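Local coordinates for L-glyceraldehyde 3-phosphate reductase (Clostridium beijerinckii, PDB 6HG6), which binds NADPH and probably uses it to reduce aldehydes such as furfural and methylglyoxal, as an aldo-keto reductase, at residues A63-P68 / Y136-D141. Sequence-based numbering, arbitrary orientation.
With NDP (NADPH dihydro-nicotinamide-adenine-dinucleotide phosphate), chain B; EDO (1,2-ethanediol), chain F.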
ATOM      1  N   ALA A  63      -3.017   4.993  -7.517  1.00 17.62           N
ATOM      2  CA  ALA A  63      -3.824   4.209  -8.451  1.00 17.09           C
ATOM      3  C   ALA A  63      -4.444   5.246  -9.377  1.00 16.99           C
ATOM      4  O   ALA A  63      -4.609   6.437  -8.993  1.00 16.31           O
ATOM      5  CB  ALA A  63      -4.922   3.397  -7.798  1.00 18.08           C
ATOM      6  N   ASN A  64      -4.816   4.774 -10.543  1.00 17.07           N
ATOM      7  CA  ASN A  64      -5.448   5.661 -11.534  1.00 17.21           C
ATOM      8  C   ASN A  64      -6.613   6.422 -10.894  1.00 18.19           C
ATOM      9  O   ASN A  64      -6.721   7.649 -11.117  1.00 19.66           O
ATOM     10  CB  ASN A  64      -5.841   4.914 -12.811  1.00 17.63           C
ATOM     11  CG  ASN A  64      -6.763   3.723 -12.662  1.00 17.76           C
ATOM     12  OD1 ASN A  64      -7.233   3.393 -11.556  1.00 17.29           O
ATOM     13  ND2 ASN A  64      -7.035   3.099 -13.806  1.00 17.26           N
ATOM     14  N   ASN A  65      -7.472   5.736 -10.157  1.00 18.12           N
ATOM     15  CA  ASN A  65      -8.778   6.278  -9.748  1.00 20.47           C
ATOM     16  C   ASN A  65      -8.744   6.948  -8.375  1.00 20.72           C
ATOM     17  O   ASN A  65      -9.833   7.395  -7.948  1.00 21.06           O
ATOM     18  CB  ASN A  65      -9.888   5.237  -9.876  1.00 22.34           C
ATOM     19  CG  ASN A  65      -9.820   4.121  -8.869  1.00 23.82           C
ATOM     20  OD1 ASN A  65      -8.948   4.104  -8.001  1.00 23.39           O
ATOM     21  ND2 ASN A  65     -10.732   3.170  -9.004  1.00 25.10           N
ATOM     22  N   TYR A  66      -7.569   7.141  -7.766  1.00 19.62           N
ATOM     23  CA  TYR A  66      -7.498   7.862  -6.473  1.00 20.72           C
ATOM     24  C   TYR A  66      -7.855   9.327  -6.648  1.00 20.94           C
ATOM     25  O   TYR A  66      -7.436   9.986  -7.647  1.00 20.76           O
ATOM     26  CB  TYR A  66      -6.127   7.741  -5.822  1.00 21.02           C
ATOM     27  CG  TYR A  66      -5.770   6.363  -5.353  1.00 21.76           C
ATOM     28  CD1 TYR A  66      -6.689   5.327  -5.359  1.00 22.85           C
ATOM     29  CD2 TYR A  66      -4.573   6.143  -4.697  1.00 22.54           C
ATOM     30  CE1 TYR A  66      -6.390   4.080  -4.829  1.00 24.04           C
ATOM     31  CE2 TYR A  66      -4.241   4.887  -4.206  1.00 24.08           C
ATOM     32  CZ  TYR A  66      -5.150   3.841  -4.273  1.00 25.68           C
ATOM     33  OH  TYR A  66      -4.840   2.568  -3.814  1.00 30.43           O
ATOM     34  N   GLY A  67      -8.632   9.830  -5.695  1.00 21.44           N
ATOM     35  CA  GLY A  67      -9.114  11.217  -5.634  1.00 22.54           C
ATOM     36  C   GLY A  67      -9.961  11.373  -4.371  1.00 24.17           C
ATOM     37  O   GLY A  67      -9.468  11.148  -3.275  1.00 24.03           O
ATOM     38  N   PRO A  68     -11.265  11.664  -4.468  1.00 25.66           N
ATOM     39  CA  PRO A  68     -11.924  11.864  -5.732  1.00 25.80           C
ATOM     40  C   PRO A  68     -11.547  13.129  -6.470  1.00 27.13           C
ATOM     41  O   PRO A  68     -11.270  14.146  -5.856  1.00 26.22           O
ATOM     42  CB  PRO A  68     -13.433  11.900  -5.422  1.00 27.60           C
ATOM     43  CG  PRO A  68     -13.449  12.411  -4.017  1.00 28.50           C
ATOM     44  CD  PRO A  68     -12.232  11.767  -3.376  1.00 27.01           C
ATOM     45  N   TYR A 136       0.559  -2.144 -11.056  1.00 15.49           N
ATOM     46  CA  TYR A 136      -0.292  -3.230 -10.549  1.00 15.89           C
ATOM     47  C   TYR A 136      -1.549  -3.459 -11.370  1.00 16.10           C
ATOM     48  O   TYR A 136      -2.162  -2.479 -11.804  1.00 16.02           O
ATOM     49  CB  TYR A 136      -0.874  -2.838  -9.203  1.00 16.37           C
ATOM     50  CG  TYR A 136       0.062  -2.837  -8.028  1.00 16.34           C
ATOM     51  CD1 TYR A 136       0.726  -1.685  -7.638  1.00 16.46           C
ATOM     52  CD2 TYR A 136       0.153  -3.950  -7.226  1.00 16.93           C
ATOM     53  CE1 TYR A 136       1.476  -1.642  -6.478  1.00 17.08           C
ATOM     54  CE2 TYR A 136       0.927  -3.946  -6.084  1.00 17.94           C
ATOM     55  CZ  TYR A 136       1.573  -2.782  -5.700  1.00 17.78           C
ATOM     56  OH  TYR A 136       2.326  -2.775  -4.565  1.00 19.55           O
ATOM     57  N   HIS A 137      -1.914  -4.726 -11.513  1.00 16.48           N
ATOM     58  CA  HIS A 137      -3.303  -5.107 -11.825  1.00 16.62           C
ATOM     59  C   HIS A 137      -4.037  -4.941 -10.475  1.00 17.78           C
ATOM     60  O   HIS A 137      -3.657  -5.561  -9.487  1.00 16.90           O
ATOM     61  CB  HIS A 137      -3.424  -6.482 -12.451  1.00 17.18           C
ATOM     62  CG  HIS A 137      -4.815  -6.752 -12.937  1.00 17.56           C
ATOM     63  ND1 HIS A 137      -5.374  -8.012 -12.955  1.00 19.03           N
ATOM     64  CD2 HIS A 137      -5.758  -5.900 -13.410  1.00 17.77           C
ATOM     65  CE1 HIS A 137      -6.594  -7.969 -13.447  1.00 19.62           C
ATOM     66  NE2 HIS A 137      -6.878  -6.662 -13.736  1.00 19.04           N
ATOM     67  N   HIS A 138      -5.008  -4.038 -10.433  1.00 17.50           N
ATOM     68  CA  HIS A 138      -5.611  -3.537  -9.180  1.00 18.27           C
ATOM     69  C   HIS A 138      -6.514  -4.566  -8.487  1.00 19.30           C
ATOM     70  O   HIS A 138      -6.712  -4.461  -7.276  1.00 19.83           O
ATOM     71  CB  HIS A 138      -6.332  -2.229  -9.493  1.00 18.64           C
ATOM     72  CG  HIS A 138      -6.522  -1.321  -8.328  1.00 19.62           C
ATOM     73  ND1 HIS A 138      -6.935  -0.022  -8.505  1.00 20.05           N
ATOM     74  CD2 HIS A 138      -6.379  -1.510  -6.995  1.00 20.12           C
ATOM     75  CE1 HIS A 138      -7.046   0.556  -7.331  1.00 21.13           C
ATOM     76  NE2 HIS A 138      -6.735  -0.336  -6.387  1.00 21.41           N
ATOM     77  N   ARG A 139      -7.119  -5.485  -9.231  1.00 19.74           N
ATOM     78  CA  ARG A 139      -7.980  -6.534  -8.654  1.00 20.49           C
ATOM     79  C   ARG A 139      -8.109  -7.662  -9.675  1.00 21.07           C
ATOM     80  O   ARG A 139      -7.842  -7.446 -10.881  1.00 20.75           O
ATOM     81  CB  ARG A 139      -9.375  -6.004  -8.310  1.00 21.45           C
ATOM     82  CG  ARG A 139     -10.091  -5.336  -9.488  1.00 21.28           C
ATOM     83  CD  ARG A 139     -11.580  -5.498  -9.463  1.00 23.16           C
ATOM     84  NE  ARG A 139     -12.299  -4.577 -10.356  1.00 23.29           N
ATOM     85  CZ  ARG A 139     -13.587  -4.323 -10.272  1.00 25.09           C
ATOM     86  NH1 ARG A 139     -14.344  -4.943  -9.382  1.00 27.23           N
ATOM     87  NH2 ARG A 139     -14.156  -3.464 -11.098  1.00 25.73           N
ATOM     88  N   MET A 140      -8.569  -8.810  -9.220  1.00 21.56           N
ATOM     89  CA  MET A 140      -8.798  -9.936 -10.135  1.00 22.38           C
ATOM     90  C   MET A 140      -9.972  -9.621 -11.083  1.00 23.08           C
ATOM     91  O   MET A 140     -10.959  -8.998 -10.678  1.00 24.10           O
ATOM     92  CB  MET A 140      -9.083 -11.212  -9.348  1.00 23.60           C
ATOM     93  CG  MET A 140      -7.933 -11.622  -8.449  1.00 23.54           C
ATOM     94  SD  MET A 140      -8.194 -13.200  -7.640  1.00 25.80           S
ATOM     95  CE  MET A 140      -9.427 -12.824  -6.394  1.00 27.05           C
ATOM     96  N   ASP A 141      -9.863 -10.066 -12.324  1.00 23.18           N
ATOM     97  CA  ASP A 141     -10.974 -10.028 -13.286  1.00 24.19           C
ATOM     98  C   ASP A 141     -11.192 -11.443 -13.781  1.00 26.04           C
ATOM     99  O   ASP A 141     -10.559 -11.868 -14.747  1.00 25.94           O
ATOM    100  CB  ASP A 141     -10.675  -9.109 -14.466  1.00 23.19           C
ATOM    101  CG  ASP A 141     -11.864  -9.042 -15.410  1.00 24.54           C
ATOM    102  OD1 ASP A 141     -12.908  -9.658 -15.090  1.00 24.77           O
ATOM    103  OD2 ASP A 141     -11.717  -8.379 -16.467  1.00 24.35           O
TER
HETATM  104  PA  NDP B 401      -5.064   3.328   7.126  0.70 32.74           P
HETATM  105  O1A NDP B 401      -5.830   2.104   7.501  0.70 23.24           O
HETATM  106  O2A NDP B 401      -3.649   3.595   7.531  0.70 27.82           O
HETATM  107  O5B NDP B 401      -5.951   4.635   7.431  0.70 30.48           O
HETATM  108  C5B NDP B 401      -5.397   5.951   7.161  0.70 32.03           C
HETATM  109  C4B NDP B 401      -6.213   6.993   7.880  0.70 32.06           C
HETATM  110  O4B NDP B 401      -6.236   6.654   9.290  0.70 32.09           O
HETATM  111  C3B NDP B 401      -5.696   8.438   7.823  0.70 33.54           C
HETATM  112  O3B NDP B 401      -6.169   9.167   6.694  0.70 31.87           O
HETATM  113  C2B NDP B 401      -6.254   9.000   9.124  0.70 34.23           C
HETATM  114  O2B NDP B 401      -7.630   9.290   8.899  0.70 38.68           O
HETATM  115  C1B NDP B 401      -6.116   7.816  10.074  0.70 33.78           C
HETATM  116  N9A NDP B 401      -4.847   7.720  10.786  0.70 34.83           N
HETATM  117  C8A NDP B 401      -3.605   7.473  10.253  0.70 35.78           C
HETATM  118  N7A NDP B 401      -2.659   7.386  11.155  0.70 35.30           N
HETATM  119  C5A NDP B 401      -3.315   7.586  12.361  0.70 34.90           C
HETATM  120  C6A NDP B 401      -2.862   7.612  13.694  0.70 36.26           C
HETATM  121  N6A NDP B 401      -1.591   7.426  14.044  0.70 36.27           N
HETATM  122  N1A NDP B 401      -3.784   7.828  14.668  0.70 38.21           N
HETATM  123  C2A NDP B 401      -5.062   8.012  14.307  0.70 38.31           C
HETATM  124  N3A NDP B 401      -5.602   8.001  13.090  0.70 37.78           N
HETATM  125  C4A NDP B 401      -4.667   7.780  12.148  0.70 37.21           C
HETATM  126  O3  NDP B 401      -4.976   3.361   5.512  0.70 32.63           O
HETATM  127  PN  NDP B 401      -6.007   3.639   4.319  0.70 33.41           P
HETATM  128  O1N NDP B 401      -6.078   5.118   4.136  0.70 33.60           O
HETATM  129  O2N NDP B 401      -7.263   2.846   4.484  0.70 35.28           O
HETATM  130  O5D NDP B 401      -5.181   3.002   3.089  0.70 32.55           O
HETATM  131  C5D NDP B 401      -3.771   3.329   2.983  0.70 29.31           C
HETATM  132  C4D NDP B 401      -3.339   3.195   1.542  0.70 23.55           C
HETATM  133  O4D NDP B 401      -3.537   1.836   1.112  0.70 27.34           O
HETATM  134  C3D NDP B 401      -4.130   4.000   0.513  0.70 25.75           C
HETATM  135  O3D NDP B 401      -3.726   5.361   0.524  0.70 26.41           O
HETATM  136  C2D NDP B 401      -3.753   3.240  -0.765  0.70 25.29           C
HETATM  137  O2D NDP B 401      -2.479   3.631  -1.205  0.70 21.22           O
HETATM  138  C1D NDP B 401      -3.742   1.790  -0.292  0.70 27.84           C
HETATM  139  N1N NDP B 401      -5.022   1.093  -0.574  0.70 28.84           N
HETATM  140  C2N NDP B 401      -5.063   0.104  -1.527  0.70 30.28           C
HETATM  141  C3N NDP B 401      -6.237  -0.385  -2.031  0.70 30.20           C
HETATM  142  C7N NDP B 401      -6.191  -1.465  -3.080  0.70 30.62           C
HETATM  143  O7N NDP B 401      -5.107  -1.831  -3.571  0.70 25.81           O
HETATM  144  N7N NDP B 401      -7.359  -1.976  -3.466  0.70 24.74           N
HETATM  145  C4N NDP B 401      -7.516   0.196  -1.491  0.70 32.33           C
HETATM  146  C5N NDP B 401      -7.358   1.099  -0.331  0.70 31.83           C
HETATM  147  C6N NDP B 401      -6.169   1.438   0.116  0.70 29.55           C
HETATM  148  P2B NDP B 401      -8.270  10.524   9.724  0.70 39.52           P
HETATM  149  O1X NDP B 401      -7.254  11.588  10.089  0.70 39.29           O
HETATM  150  O2X NDP B 401      -9.346  11.067   8.796  0.70 41.67           O
HETATM  151  O3X NDP B 401      -8.845   9.824  10.946  0.70 44.74           O
HETATM  152  C1  EDO F 405      -9.621  13.738  -1.460  1.00 34.57           C
HETATM  153  O1  EDO F 405      -9.029  14.937  -1.139  1.00 31.96           O
HETATM  154  C2  EDO F 405      -9.908  12.900  -0.293  1.00 35.95           C
HETATM  155  O2  EDO F 405      -9.867  11.547  -0.658  1.00 36.82           O
HETATM  156  O   HOH W   1      -7.953   0.897 -10.925  1.00 19.13           O
HETATM  157  O   HOH W   2      -7.815   1.058  -4.009  1.00 40.19           O
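Tyr66 and His138 meet through water beside the nicotinamide of NADPH, in a buried contact at the C-terminal mouth of the barrel, between the loop after strand 59-61 and the end of strand 132-137 with the loop that follows it. Residues 63-68 belong to the first loop, and residues 136-141 form the end of the strand and the loop beyond it. No direct hydrogen bond joins the two segments. The His138 ring reaches across because its CG is anti to the backbone N (chi1 -157°). Its CE1 packs on the methyl of Ala63, 3.6 Å from CB. That methyl also covers one face of the Tyr66 ring near its rim, so one methyl touches both rings.

Each imidazole nitrogen is held by a water. One water lies in the ring plane, 2.8 Å from His138 ND1, and donates to Asn64 OD1. A second stands 3.0 Å from His138 NE2 and makes a weak, longer bond to Tyr66 OH, in the plane of the phenol ring. Tyr66 OH is also hydrogen-bonded to Lys97 NZ of the adjoining strand 93-98. The cofactor lies against both side chains: Tyr66 OH lies 3.4 Å from NADPH C2N, and the nicotinamide amide meets the edge of the His138 ring, with N7N 3.4 Å from NE2.

Asp61, Tyr66, Lys97 and His138 together match the Asp-Tyr-Lys-His tetrad that marks the active site of aldo-keto reductases on their TIM barrel.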